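Long-range contacts in OsmC family protein (Rhodothermus marinus, PDB 5CML), which hydrolyses carboxyl esters, the chain here being the alpha/beta-hydrolase esterase part of a longer protein that also carries an OsmC domain: residues A[18-23]-A[60-65]; A[31-36]-A[103-108]; A[86-91]-A[113-118]; A[145-150]-A[165-170]; A[187-192]-A[214-219]. One frame throughout, in Å; residues are numbered along the deposited sequence. Where two conformers were deposited one is given.

Contact 1 (A[18-23]-A[60-65]); sequences ARLDLP and AVLRFD
Two neighbouring antiparallel strands, 15-22 and 59-65, meet here, with Arg-19 facing Arg-63 and Asp-21 facing Val-61 as hydrogen-bonded pairs. Each pair exchanges two backbone bonds; that from Asp-21 N to Val-61 O is almost straight (178°). Arg-63 and Asp-21 join diagonally on one face of the sheet. The guanidinium grips the carboxylate side-on, NE reaching OD2 of Asp-21 at 2.8 Å and NH2 of Arg-63 reaching OD1 of Asp-21 at 2.9 Å. A bend in the Arg-63 chain (chi3 -87°) turns the group to this side. Ser-51 of helix 45-56 also bonds OD2. The pair belongs to the antiparallel flank of the alpha/beta-hydrolase sheet, which turns parallel beyond strand 59-65. Arg-19 CB lies over one face of the Arg-63 guanidinium, 3.5 Å from NH2. A methionine in place of Arg-63 would probably leave the buried carboxylate of Asp-21 without its charged mate. The two guanidinium groups stand nearly upright to each other, and a water accepts from Arg-19 NE and Arg-63 NH2; Arg-19 NH1 bonds Thr-5 of strand 2-9. On the opposite face, Leu-62 CD1 packs on Ala-18 CB at 3.7 Å.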
# COMPACT_ATOMS: atom_id res chain seq x y z
N ALA A 18 -8.46 1.65 11.49
CA ALA A 18 -8.49 1.70 10.04
C ALA A 18 -9.89 2.08 9.61
O ALA A 18 -10.78 2.23 10.43
CB ALA A 18 -8.07 0.36 9.46
N ARG A 19 -10.06 2.27 8.31
CA ARG A 19 -11.35 2.59 7.73
C ARG A 19 -11.70 1.50 6.72
O ARG A 19 -10.85 1.11 5.93
CB ARG A 19 -11.34 3.96 7.05
CG ARG A 19 -11.06 5.11 8.01
CD ARG A 19 -12.28 5.48 8.82
NE ARG A 19 -13.01 6.58 8.20
CZ ARG A 19 -14.25 6.95 8.51
NH1 ARG A 19 -14.93 6.30 9.44
NH2 ARG A 19 -14.81 7.97 7.87
N LEU A 20 -12.92 1.00 6.80
CA LEU A 20 -13.41 -0.05 5.92
C LEU A 20 -14.50 0.52 5.02
O LEU A 20 -15.53 0.98 5.50
CB LEU A 20 -13.94 -1.23 6.74
CG LEU A 20 -14.53 -2.38 5.93
CD1 LEU A 20 -13.49 -3.01 5.04
CD2 LEU A 20 -15.16 -3.41 6.86
N ASP A 21 -14.24 0.51 3.72
CA ASP A 21 -15.16 1.04 2.72
C ASP A 21 -15.86 -0.13 2.05
O ASP A 21 -15.19 -1.02 1.51
CB ASP A 21 -14.40 1.87 1.68
CG ASP A 21 -13.69 3.09 2.27
OD1 ASP A 21 -14.01 3.52 3.39
OD2 ASP A 21 -12.81 3.65 1.59
N LEU A 22 -17.19 -0.17 2.16
CA LEU A 22 -17.97 -1.30 1.70
C LEU A 22 -18.77 -0.95 0.45
O LEU A 22 -19.25 0.18 0.34
CB LEU A 22 -18.92 -1.75 2.81
CG LEU A 22 -18.22 -2.27 4.08
CD1 LEU A 22 -19.17 -2.31 5.22
CD2 LEU A 22 -17.62 -3.66 3.86
N PRO A 23 -18.94 -1.90 -0.48
CA PRO A 23 -19.71 -1.61 -1.69
C PRO A 23 -21.21 -1.81 -1.45
O PRO A 23 -21.61 -2.29 -0.37
CB PRO A 23 -19.19 -2.65 -2.67
CG PRO A 23 -18.92 -3.81 -1.85
CD PRO A 23 -18.38 -3.26 -0.53
N ALA A 60 -14.59 -4.33 -1.44
CA ALA A 60 -14.49 -3.72 -0.13
C ALA A 60 -13.03 -3.38 0.08
O ALA A 60 -12.17 -4.15 -0.33
CB ALA A 60 -15.01 -4.66 0.99
N VAL A 61 -12.76 -2.26 0.72
CA VAL A 61 -11.39 -1.76 0.87
C VAL A 61 -11.09 -1.39 2.32
O VAL A 61 -11.79 -0.54 2.90
CB VAL A 61 -11.14 -0.50 -0.02
CG1 VAL A 61 -9.70 -0.06 0.09
CG2 VAL A 61 -11.46 -0.75 -1.49
N LEU A 62 -10.07 -2.02 2.90
CA LEU A 62 -9.58 -1.64 4.22
C LEU A 62 -8.39 -0.70 4.02
O LEU A 62 -7.31 -1.12 3.59
CB LEU A 62 -9.18 -2.86 5.05
CG LEU A 62 -8.75 -2.57 6.49
CD1 LEU A 62 -9.94 -2.08 7.33
CD2 LEU A 62 -8.15 -3.80 7.13
N ARG A 63 -8.60 0.56 4.35
CA ARG A 63 -7.55 1.56 4.26
C ARG A 63 -6.75 1.56 5.53
O ARG A 63 -7.28 1.77 6.62
CB ARG A 63 -8.15 2.93 4.02
CG ARG A 63 -8.77 3.08 2.67
CD ARG A 63 -9.28 4.47 2.47
NE ARG A 63 -10.64 4.66 2.98
CZ ARG A 63 -11.00 5.63 3.80
NH1 ARG A 63 -10.10 6.48 4.30
NH2 ARG A 63 -12.28 5.73 4.15
N PHE A 64 -5.46 1.30 5.38
CA PHE A 64 -4.56 1.27 6.51
C PHE A 64 -3.55 2.38 6.35
O PHE A 64 -2.80 2.42 5.37
CB PHE A 64 -3.86 -0.09 6.60
CG PHE A 64 -2.90 -0.18 7.73
CD1 PHE A 64 -3.35 -0.52 9.00
CD2 PHE A 64 -1.56 0.09 7.54
CE1 PHE A 64 -2.46 -0.61 10.05
CE2 PHE A 64 -0.67 0.01 8.60
CZ PHE A 64 -1.12 -0.34 9.85
N ASP A 65 -3.56 3.30 7.31
CA ASP A 65 -2.67 4.45 7.29
C ASP A 65 -1.26 4.06 7.73
O ASP A 65 -0.99 3.89 8.92
CB ASP A 65 -3.22 5.55 8.20
CG ASP A 65 -2.26 6.69 8.39
OD1 ASP A 65 -1.41 6.92 7.50
OD2 ASP A 65 -2.36 7.35 9.44
O HOH W 1 -12.55 8.42 6.00

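Contact 2 (A[31-36]-A[103-108]); sequences YALFAH and ALLIGH
Phe-34 swings its ring away from its own backbone N (chi1 -174°), and Ile-106 places CG2 in the equivalent position; this sets methyl and ring against each other on one face of the sheet. Phe-34 CD1 lies 3.5 Å from Ile-106 CG2. The methyl comes at the ring obliquely. The other branch of Ile-106 runs back along the strands, and its CD1 touches Ala-32 CB at 4.0 Å. A serine in place of Phe-34 would probably open a gap between Ile-106 CG2 and helix 45-56, where Val-47 and Ile-50 now touch the ring. The backbones run parallel, 11° apart, and five hydrogen bonds join them. Leu-33 takes part with both its groups: its N donates to Leu-104 O, and its O accepts from Ile-106 N at 2.8 Å. These strands, 30-36 and 104-108, lie at the centre of the whole alpha/beta-hydrolase sheet. Gly-107 begins a GxSxG sequence, consistent with the nucleophile elbow of a serine esterase. On the other face, Leu-105 CD2 packs on Leu-33 CB at 3.7 Å, and helix 85-98 covers Leu-33 and Ala-35. At the C-terminal ends the CB atoms of His-36 and His-108 are 3.9 Å apart. The rings then diverge: His-36 ND1 bonds Phe-38 N, whereas His-108 ND1 bonds Cys-37 N and His-108 NE2 bonds His-229 O.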
# COMPACT_ATOMS: atom_id res chain seq x y z
N TYR A 31 -12.17 -8.40 -0.90
CA TYR A 31 -11.67 -7.44 0.06
C TYR A 31 -10.22 -7.09 -0.31
O TYR A 31 -9.43 -7.99 -0.64
CB TYR A 31 -11.73 -7.98 1.50
CG TYR A 31 -13.14 -8.11 2.03
CD1 TYR A 31 -13.95 -9.17 1.65
CD2 TYR A 31 -13.67 -7.15 2.88
CE1 TYR A 31 -15.26 -9.28 2.12
CE2 TYR A 31 -14.98 -7.25 3.33
CZ TYR A 31 -15.75 -8.32 2.96
OH TYR A 31 -17.06 -8.44 3.43
N ALA A 32 -9.90 -5.80 -0.24
CA ALA A 32 -8.56 -5.31 -0.54
C ALA A 32 -8.01 -4.65 0.70
O ALA A 32 -8.73 -3.94 1.39
CB ALA A 32 -8.58 -4.32 -1.69
N LEU A 33 -6.73 -4.88 0.97
CA LEU A 33 -6.00 -4.14 1.99
C LEU A 33 -5.22 -3.08 1.26
O LEU A 33 -4.50 -3.39 0.30
CB LEU A 33 -5.05 -5.04 2.80
CG LEU A 33 -4.10 -4.32 3.76
CD1 LEU A 33 -4.93 -3.60 4.83
CD2 LEU A 33 -3.08 -5.27 4.42
N PHE A 34 -5.38 -1.84 1.68
CA PHE A 34 -4.77 -0.69 1.01
C PHE A 34 -3.91 0.06 2.01
O PHE A 34 -4.42 0.87 2.80
CB PHE A 34 -5.88 0.20 0.42
CG PHE A 34 -5.39 1.35 -0.43
CD1 PHE A 34 -4.07 1.51 -0.79
CD2 PHE A 34 -6.32 2.29 -0.88
CE1 PHE A 34 -3.66 2.59 -1.59
CE2 PHE A 34 -5.93 3.36 -1.68
CZ PHE A 34 -4.59 3.51 -2.03
N ALA A 35 -2.61 -0.22 1.98
CA ALA A 35 -1.65 0.43 2.86
C ALA A 35 -1.08 1.64 2.15
O ALA A 35 -0.50 1.51 1.09
CB ALA A 35 -0.55 -0.50 3.23
N HIS A 36 -1.26 2.83 2.71
CA HIS A 36 -0.96 4.04 1.96
C HIS A 36 -0.34 5.13 2.82
O HIS A 36 -0.42 5.10 4.06
CB HIS A 36 -2.24 4.57 1.32
CG HIS A 36 -3.19 5.12 2.32
ND1 HIS A 36 -3.15 6.43 2.73
CD2 HIS A 36 -4.16 4.53 3.05
CE1 HIS A 36 -4.07 6.63 3.66
NE2 HIS A 36 -4.70 5.49 3.87
N ALA A 103 -7.98 -10.65 -1.09
CA ALA A 103 -7.57 -11.22 -2.36
C ALA A 103 -6.73 -10.22 -3.14
O ALA A 103 -6.10 -10.60 -4.10
CB ALA A 103 -8.79 -11.62 -3.18
N LEU A 104 -6.71 -8.97 -2.70
CA LEU A 104 -5.96 -7.90 -3.38
C LEU A 104 -5.22 -7.10 -2.33
O LEU A 104 -5.83 -6.67 -1.34
CB LEU A 104 -6.91 -6.99 -4.18
CG LEU A 104 -6.37 -5.71 -4.83
CD1 LEU A 104 -5.34 -6.01 -5.87
CD2 LEU A 104 -7.51 -4.92 -5.45
N LEU A 105 -3.91 -6.93 -2.53
CA LEU A 105 -3.13 -6.00 -1.73
C LEU A 105 -2.79 -4.80 -2.59
O LEU A 105 -2.35 -4.96 -3.73
CB LEU A 105 -1.84 -6.64 -1.23
CG LEU A 105 -1.98 -7.78 -0.24
CD1 LEU A 105 -0.57 -8.28 0.20
CD2 LEU A 105 -2.83 -7.42 0.99
N ILE A 106 -2.93 -3.62 -2.00
CA ILE A 106 -2.59 -2.35 -2.65
C ILE A 106 -1.68 -1.58 -1.73
O ILE A 106 -1.99 -1.43 -0.54
CB ILE A 106 -3.85 -1.48 -2.93
CG1 ILE A 106 -4.96 -2.29 -3.61
CG2 ILE A 106 -3.47 -0.25 -3.75
CD1 ILE A 106 -6.36 -1.61 -3.54
N GLY A 107 -0.58 -1.05 -2.25
CA GLY A 107 0.32 -0.25 -1.44
C GLY A 107 0.77 1.01 -2.13
O GLY A 107 1.19 0.98 -3.28
N HIS A 108 0.72 2.13 -1.42
CA HIS A 108 1.22 3.40 -1.95
C HIS A 108 2.50 3.80 -1.23
O HIS A 108 2.59 3.67 -0.01
CB HIS A 108 0.14 4.48 -1.79
CG HIS A 108 0.67 5.88 -1.86
ND1 HIS A 108 0.70 6.73 -0.78
CD2 HIS A 108 1.15 6.59 -2.91
CE1 HIS A 108 1.19 7.90 -1.15
NE2 HIS A 108 1.48 7.84 -2.44

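Contact 3 (A[86-91]-A[113-118]); sequences EDLRAA and AAVLAV
The segments 86-91 and 113-118 are helical and cross at 71°, with axes 10.7 Å apart and the CA atoms of Leu-88 and Val-115 8.0 Å apart. Both helices pack on the same face of the central alpha/beta-hydrolase sheet; helix 110-118 follows the probable nucleophile elbow. No hydrogen bond links the two segments, and Leu-88 does most of the bridging. Its CD2 methyl rests on Ala-114 CB of helix 110-118 at 3.6 Å. The same methyl reaches Val-115 CG1 at 4.2 Å and Val-118 CG2 a little farther off, so it touches Ala-114 and Val-115, and Val-118 one turn on. With chi1 at -125°, off a staggered position, Leu-88 sets CD2 on helix 110-118 and CD1 on the sheet. There CD1 packs on Ala-35 CB at 3.7 Å and on the ring of Phe-64. Phe-85, one turn before Arg-89, covers Ala-114, Ala-117 and Val-118 as well. The end of Arg-89 also approaches helix 110-118. Its charged group is held by salt bridges to Glu-121 and Glu-175, while Arg-89 NH2 passes 4.3 Å from Val-118 CG1.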
# COMPACT_ATOMS: atom_id res chain seq x y z
N GLU A 86 4.45 -6.22 11.02
CA GLU A 86 3.45 -6.88 11.86
C GLU A 86 2.11 -6.15 11.86
O GLU A 86 1.07 -6.79 11.90
CB GLU A 86 3.96 -7.03 13.29
CG GLU A 86 2.86 -7.33 14.34
CD GLU A 86 1.83 -8.43 13.96
OE1 GLU A 86 2.09 -9.28 13.07
OE2 GLU A 86 0.74 -8.43 14.55
N ASP A 87 2.11 -4.83 11.82
CA ASP A 87 0.84 -4.11 11.75
C ASP A 87 0.10 -4.42 10.47
O ASP A 87 -1.12 -4.54 10.48
CB ASP A 87 1.07 -2.60 11.89
CG ASP A 87 1.57 -2.22 13.25
OD1 ASP A 87 1.40 -3.02 14.20
OD2 ASP A 87 2.14 -1.12 13.39
N LEU A 88 0.81 -4.55 9.35
CA LEU A 88 0.16 -4.93 8.10
C LEU A 88 -0.38 -6.36 8.19
O LEU A 88 -1.50 -6.63 7.77
CB LEU A 88 1.13 -4.81 6.93
CG LEU A 88 0.69 -3.94 5.77
CD1 LEU A 88 0.28 -2.53 6.24
CD2 LEU A 88 1.83 -3.89 4.76
N ARG A 89 0.41 -7.26 8.76
CA ARG A 89 -0.06 -8.63 8.94
C ARG A 89 -1.30 -8.65 9.83
O ARG A 89 -2.22 -9.41 9.57
CB ARG A 89 1.04 -9.52 9.53
CG ARG A 89 2.25 -9.66 8.63
CD ARG A 89 3.35 -10.38 9.36
NE ARG A 89 4.54 -10.44 8.52
CZ ARG A 89 5.75 -10.04 8.90
NH1 ARG A 89 5.96 -9.58 10.14
NH2 ARG A 89 6.75 -10.11 8.04
N ALA A 90 -1.32 -7.80 10.86
CA ALA A 90 -2.45 -7.73 11.78
C ALA A 90 -3.73 -7.28 11.06
O ALA A 90 -4.85 -7.75 11.37
CB ALA A 90 -2.14 -6.78 12.93
N ALA A 91 -3.56 -6.41 10.08
CA ALA A 91 -4.69 -5.93 9.31
C ALA A 91 -5.23 -7.06 8.44
O ALA A 91 -6.45 -7.19 8.25
CB ALA A 91 -4.29 -4.74 8.44
N ALA A 113 6.18 -0.79 -0.95
CA ALA A 113 7.30 -1.65 -0.65
C ALA A 113 6.86 -2.70 0.39
O ALA A 113 7.18 -3.88 0.26
CB ALA A 113 8.48 -0.85 -0.15
N ALA A 114 6.07 -2.28 1.37
CA ALA A 114 5.62 -3.19 2.40
C ALA A 114 4.71 -4.29 1.86
O ALA A 114 4.90 -5.45 2.22
CB ALA A 114 4.89 -2.43 3.49
N VAL A 115 3.71 -3.96 1.04
CA VAL A 115 2.83 -5.03 0.55
C VAL A 115 3.58 -5.99 -0.36
O VAL A 115 3.30 -7.19 -0.37
CB VAL A 115 1.55 -4.51 -0.19
CG1 VAL A 115 0.66 -3.68 0.75
CG2 VAL A 115 1.88 -3.78 -1.46
N LEU A 116 4.56 -5.50 -1.11
CA LEU A 116 5.31 -6.37 -1.99
C LEU A 116 6.15 -7.34 -1.19
O LEU A 116 6.35 -8.48 -1.59
CB LEU A 116 6.19 -5.58 -2.95
CG LEU A 116 5.41 -4.87 -4.06
CD1 LEU A 116 6.32 -3.87 -4.71
CD2 LEU A 116 4.88 -5.87 -5.08
N ALA A 117 6.65 -6.88 -0.04
CA ALA A 117 7.48 -7.72 0.80
C ALA A 117 6.70 -8.80 1.56
O ALA A 117 7.26 -9.84 1.92
CB ALA A 117 8.27 -6.87 1.78
N VAL A 118 5.41 -8.56 1.83
CA VAL A 118 4.61 -9.54 2.58
C VAL A 118 3.61 -10.32 1.74
O VAL A 118 3.02 -11.27 2.24
CB VAL A 118 3.83 -8.88 3.74
CG1 VAL A 118 4.80 -8.16 4.68
CG2 VAL A 118 2.70 -7.95 3.23

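Contact 4 (A[145-150]-A[165-170]); sequences RPALDT and PFRIKK
This is a surface contact, in which Arg-167 and Lys-170 reach from one edge of a small antiparallel sheet to Ala-147 and Asp-149 beyond its other edge. The sheet has three strands, 144-146, 156-159 and 166-169, and the middle one separates the two segments. It lies in the long insertion between strands 127-131 and 192-196 of the main sheet, the place where many alpha/beta hydrolases carry a cap; a similar part is probable here. The touching parts run nearly at right angles (95°), and no direct hydrogen bond joins them. Arg-167 bends at chi3 (78°), which turns its guanidinium toward the Ala-147 methyl. The methyl CB of Ala-147 is 4.0 Å from Arg-167 NH1 and equally far from NH2, approached obliquely. Arg-167 NE makes a salt bridge to Glu-156 of the middle strand, which helps fix the group. Lys-170 takes a different path. It is extended beyond CG and passes Pro-146, with Lys-170 CE 4.2 Å from Pro-146 CB. Its NZ then comes to 4.0 Å from Asp-149 OD1, a long salt bridge. Asp-149 OD2 is bonded to Gly-155 N, so the carboxylate is also held by the backbone just before strand 156-159. A water in the guanidinium plane accepts from Arg-167 NH1 at 2.6 Å and donates to Leu-148 O at 2.8 Å.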
# COMPACT_ATOMS: atom_id res chain seq x y z
N ARG A 145 15.38 9.34 7.97
CA ARG A 145 16.52 9.57 8.86
C ARG A 145 16.19 9.05 10.28
O ARG A 145 15.03 9.00 10.67
CB ARG A 145 16.91 11.07 8.89
CG ARG A 145 15.80 12.08 8.54
CD ARG A 145 15.63 12.31 7.01
NE ARG A 145 14.85 13.51 6.67
CZ ARG A 145 14.51 13.84 5.42
NH1 ARG A 145 14.88 13.05 4.41
NH2 ARG A 145 13.80 14.94 5.16
N PRO A 146 17.20 8.62 11.05
CA PRO A 146 16.89 8.17 12.41
C PRO A 146 16.19 9.25 13.25
O PRO A 146 16.56 10.42 13.19
CB PRO A 146 18.26 7.82 12.99
CG PRO A 146 19.07 7.42 11.80
CD PRO A 146 18.60 8.32 10.67
N ALA A 147 15.18 8.85 14.01
CA ALA A 147 14.54 9.75 14.96
C ALA A 147 15.36 9.79 16.23
O ALA A 147 16.16 8.89 16.48
CB ALA A 147 13.11 9.31 15.24
N LEU A 148 15.17 10.83 17.03
CA LEU A 148 15.84 10.94 18.32
C LEU A 148 15.26 9.91 19.29
O LEU A 148 14.04 9.81 19.43
CB LEU A 148 15.69 12.36 18.89
CG LEU A 148 16.13 13.50 17.96
CD1 LEU A 148 15.82 14.86 18.58
CD2 LEU A 148 17.61 13.38 17.62
N ASP A 149 16.13 9.15 19.95
CA ASP A 149 15.71 8.14 20.92
C ASP A 149 15.33 8.79 22.24
O ASP A 149 15.76 9.91 22.53
CB ASP A 149 16.81 7.10 21.15
CG ASP A 149 17.01 6.17 19.96
OD1 ASP A 149 18.17 5.90 19.59
OD2 ASP A 149 16.00 5.68 19.39
N THR A 150 14.53 8.09 23.03
CA THR A 150 14.22 8.50 24.40
C THR A 150 14.07 7.29 25.31
O THR A 150 14.13 6.14 24.85
CB THR A 150 12.93 9.35 24.49
OG1 THR A 150 11.83 8.62 23.95
CG2 THR A 150 13.09 10.67 23.73
N PRO A 165 5.68 15.17 7.61
CA PRO A 165 6.59 14.06 7.92
C PRO A 165 6.00 13.12 8.97
O PRO A 165 5.05 13.49 9.67
CB PRO A 165 7.84 14.77 8.45
CG PRO A 165 7.36 16.07 8.97
CD PRO A 165 6.18 16.45 8.13
N PHE A 166 6.56 11.92 9.09
CA PHE A 166 6.04 10.96 10.06
C PHE A 166 7.11 10.01 10.56
O PHE A 166 8.22 9.99 10.04
CB PHE A 166 4.86 10.17 9.46
CG PHE A 166 5.20 9.35 8.23
CD1 PHE A 166 5.12 9.92 6.97
CD2 PHE A 166 5.53 8.01 8.33
CE1 PHE A 166 5.40 9.18 5.83
CE2 PHE A 166 5.80 7.25 7.19
CZ PHE A 166 5.75 7.84 5.94
N ARG A 167 6.77 9.25 11.59
CA ARG A 167 7.70 8.28 12.18
C ARG A 167 7.36 6.87 11.77
O ARG A 167 6.19 6.54 11.59
CB ARG A 167 7.66 8.35 13.71
CG ARG A 167 7.87 9.72 14.30
CD ARG A 167 7.32 9.76 15.72
NE ARG A 167 8.24 9.12 16.66
CZ ARG A 167 9.37 9.67 17.07
NH1 ARG A 167 9.72 10.88 16.63
NH2 ARG A 167 10.16 9.03 17.92
N ILE A 168 8.38 6.02 11.65
CA ILE A 168 8.19 4.58 11.51
C ILE A 168 9.28 3.83 12.28
O ILE A 168 10.31 4.41 12.63
CB ILE A 168 8.20 4.12 10.04
CG1 ILE A 168 9.54 4.44 9.38
CG2 ILE A 168 7.04 4.76 9.29
CD1 ILE A 168 9.74 3.71 8.06
N LYS A 169 9.06 2.55 12.55
CA LYS A 169 10.09 1.72 13.18
C LYS A 169 11.33 1.52 12.29
O LYS A 169 11.21 1.27 11.08
CB LYS A 169 9.51 0.36 13.57
CG LYS A 169 8.31 0.44 14.52
CD LYS A 169 8.67 1.19 15.79
CE LYS A 169 7.73 0.85 16.94
NZ LYS A 169 8.18 1.48 18.22
N LYS A 170 12.53 1.64 12.87
CA LYS A 170 13.76 1.29 12.15
C LYS A 170 13.71 -0.17 11.71
O LYS A 170 14.33 -0.54 10.70
CB LYS A 170 15.00 1.52 13.02
CG LYS A 170 15.30 2.98 13.32
CD LYS A 170 16.51 3.11 14.25
CE LYS A 170 16.55 4.47 14.95
NZ LYS A 170 17.72 4.59 15.89
O HOH W 2 11.94 11.02 18.04

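Contact 5 (A[187-192]-A[214-219]); sequences TMRRPL and AARHPK
Arg-189 and Arg-216 bring two guanidinium groups together almost perpendicularly, their planes 83° apart. Arg-216 NH1 stands over one face of the Arg-189 group, and Arg-189 NH1 lies at the edge of the Arg-216 group, in its plane. The two NH1 atoms are 3.9 Å apart, so like charges are close, at the exposed side of the contact. Arg-189 NH2 also makes a weak bond to Thr-187 O. Lys-219 CG lies over one face of the His-217 ring, toward its rim. The proline rings lie side by side and point the same way, Pro-191 CG to Pro-218 CG being 4.0 Å. The peptide bond before Pro-218 is cis. Backbone contact follows at once: Leu-192 N donates to Pro-218 O at 3.1 Å, from a position tilted out of the carbonyl plane. A water bridges the two loops as well, meeting Arg-190 O and Arg-216 O. Leu-192 holds CG opposite its backbone N (chi1 173°) and sends CD2 to Ala-215 CB at 3.7 Å. Lys-219 stretches out, extended beyond CG, and its NZ bonds Ala-215 O and, at the end of helix 206-214, Phe-212 O. Both segments lead from a helix into a strand, and Leu-192 with Lys-219 starts the parallel pairing of strands 192-196 and 219-223. Helix 181-187 meets Ala-215 through Val-185, while Trp-247 and Tyr-251 of helix 234-252 pack on Pro-191.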
# COMPACT_ATOMS: atom_id res chain seq x y z
N THR A 187 9.67 -13.90 -6.60
CA THR A 187 9.10 -15.18 -6.17
C THR A 187 7.64 -15.11 -5.67
O THR A 187 7.09 -16.11 -5.22
CB THR A 187 9.94 -15.81 -5.05
OG1 THR A 187 9.97 -14.95 -3.89
CG2 THR A 187 11.35 -16.05 -5.54
N MET A 188 7.02 -13.93 -5.77
CA MET A 188 5.62 -13.71 -5.37
C MET A 188 4.60 -14.63 -6.07
O MET A 188 3.60 -15.06 -5.48
CB MET A 188 5.29 -12.25 -5.66
CG MET A 188 3.99 -11.76 -5.23
SD MET A 188 4.24 -9.99 -5.34
CE MET A 188 4.45 -9.68 -7.11
N ARG A 189 4.84 -14.91 -7.35
CA ARG A 189 3.99 -15.78 -8.14
C ARG A 189 2.54 -15.31 -8.10
O ARG A 189 1.60 -16.10 -7.95
CB ARG A 189 4.11 -17.23 -7.65
CG ARG A 189 5.51 -17.79 -7.87
CD ARG A 189 5.68 -19.25 -7.44
NE ARG A 189 6.95 -19.82 -7.89
CZ ARG A 189 8.14 -19.53 -7.36
NH1 ARG A 189 9.24 -20.09 -7.84
NH2 ARG A 189 8.24 -18.68 -6.35
N ARG A 190 2.37 -13.99 -8.18
CA ARG A 190 1.04 -13.38 -8.28
C ARG A 190 1.10 -12.26 -9.29
O ARG A 190 2.12 -11.62 -9.46
CB ARG A 190 0.55 -12.81 -6.93
CG ARG A 190 0.26 -13.82 -5.80
CD ARG A 190 -0.82 -14.84 -6.20
NE ARG A 190 -1.14 -15.79 -5.13
CZ ARG A 190 -0.49 -16.93 -4.91
NH1 ARG A 190 0.54 -17.30 -5.67
NH2 ARG A 190 -0.88 -17.72 -3.91
N PRO A 191 -0.01 -12.00 -9.98
CA PRO A 191 -0.04 -10.85 -10.88
C PRO A 191 0.25 -9.53 -10.16
O PRO A 191 -0.22 -9.27 -9.04
CB PRO A 191 -1.47 -10.86 -11.43
CG PRO A 191 -1.93 -12.25 -11.29
CD PRO A 191 -1.23 -12.82 -10.08
N LEU A 192 1.02 -8.69 -10.85
CA LEU A 192 1.49 -7.41 -10.34
C LEU A 192 1.10 -6.26 -11.26
O LEU A 192 1.25 -6.37 -12.48
CB LEU A 192 3.01 -7.44 -10.21
CG LEU A 192 3.71 -6.13 -9.84
CD1 LEU A 192 3.34 -5.68 -8.45
CD2 LEU A 192 5.23 -6.25 -9.98
N ALA A 214 12.40 -7.07 -12.01
CA ALA A 214 12.55 -8.11 -10.99
C ALA A 214 11.41 -9.10 -11.08
O ALA A 214 11.58 -10.30 -10.85
CB ALA A 214 12.59 -7.50 -9.60
N ALA A 215 10.22 -8.58 -11.38
CA ALA A 215 9.02 -9.39 -11.42
C ALA A 215 9.00 -10.35 -12.60
O ALA A 215 9.74 -10.20 -13.58
CB ALA A 215 7.81 -8.50 -11.46
N ARG A 216 8.14 -11.35 -12.47
CA ARG A 216 7.85 -12.28 -13.55
C ARG A 216 6.42 -12.01 -14.00
O ARG A 216 5.65 -11.36 -13.28
CB ARG A 216 8.04 -13.73 -13.09
CG ARG A 216 9.47 -14.04 -12.68
CD ARG A 216 9.63 -15.46 -12.14
NE ARG A 216 11.03 -15.74 -11.82
CZ ARG A 216 11.42 -16.60 -10.87
NH1 ARG A 216 10.52 -17.25 -10.14
NH2 ARG A 216 12.71 -16.79 -10.65
N HIS A 217 6.06 -12.51 -15.16
CA HIS A 217 4.69 -12.34 -15.62
C HIS A 217 3.73 -13.16 -14.77
O HIS A 217 4.12 -14.20 -14.22
CB HIS A 217 4.56 -12.71 -17.08
CG HIS A 217 5.02 -11.62 -17.98
ND1 HIS A 217 4.25 -10.51 -18.24
CD2 HIS A 217 6.21 -11.41 -18.59
CE1 HIS A 217 4.93 -9.68 -19.01
NE2 HIS A 217 6.13 -10.20 -19.23
N PRO A 218 2.47 -12.67 -14.64
CA PRO A 218 2.00 -11.42 -15.25
C PRO A 218 2.47 -10.18 -14.50
O PRO A 218 2.34 -10.09 -13.27
CB PRO A 218 0.48 -11.52 -15.19
CG PRO A 218 0.19 -12.87 -14.66
CD PRO A 218 1.36 -13.42 -14.02
N LYS A 219 3.03 -9.25 -15.24
CA LYS A 219 3.43 -7.97 -14.69
C LYS A 219 3.05 -6.86 -15.64
O LYS A 219 3.18 -7.02 -16.85
CB LYS A 219 4.93 -7.95 -14.40
CG LYS A 219 5.79 -8.40 -15.58
CD LYS A 219 7.28 -8.32 -15.22
CE LYS A 219 8.17 -8.84 -16.34
NZ LYS A 219 9.65 -8.83 -16.01
O HOH W 3 4.24 -10.96 -10.88

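How the contacts relate
From the N terminus, contact 1 closes the chain from strand 15-22 to strand 59-65. Contact 2 opens inside that span and closes at strand 104-108, so the two cross; strands 30-36 and 59-65 are neighbours and join them in one sheet. Contact 3 opens before contact 2 closes and crosses it in turn, laying two helices on the sheet. Contacts 4 and 5 follow in series. Contact 4 closes a short loop in the insertion, without touching the others. Contact 5 pairs the last two strands of the sheet and touches contact 3 where Leu-192 meets Leu-116. The disulfide Cys-135 to Cys-210 also ties the start of the insertion to helix 206-214.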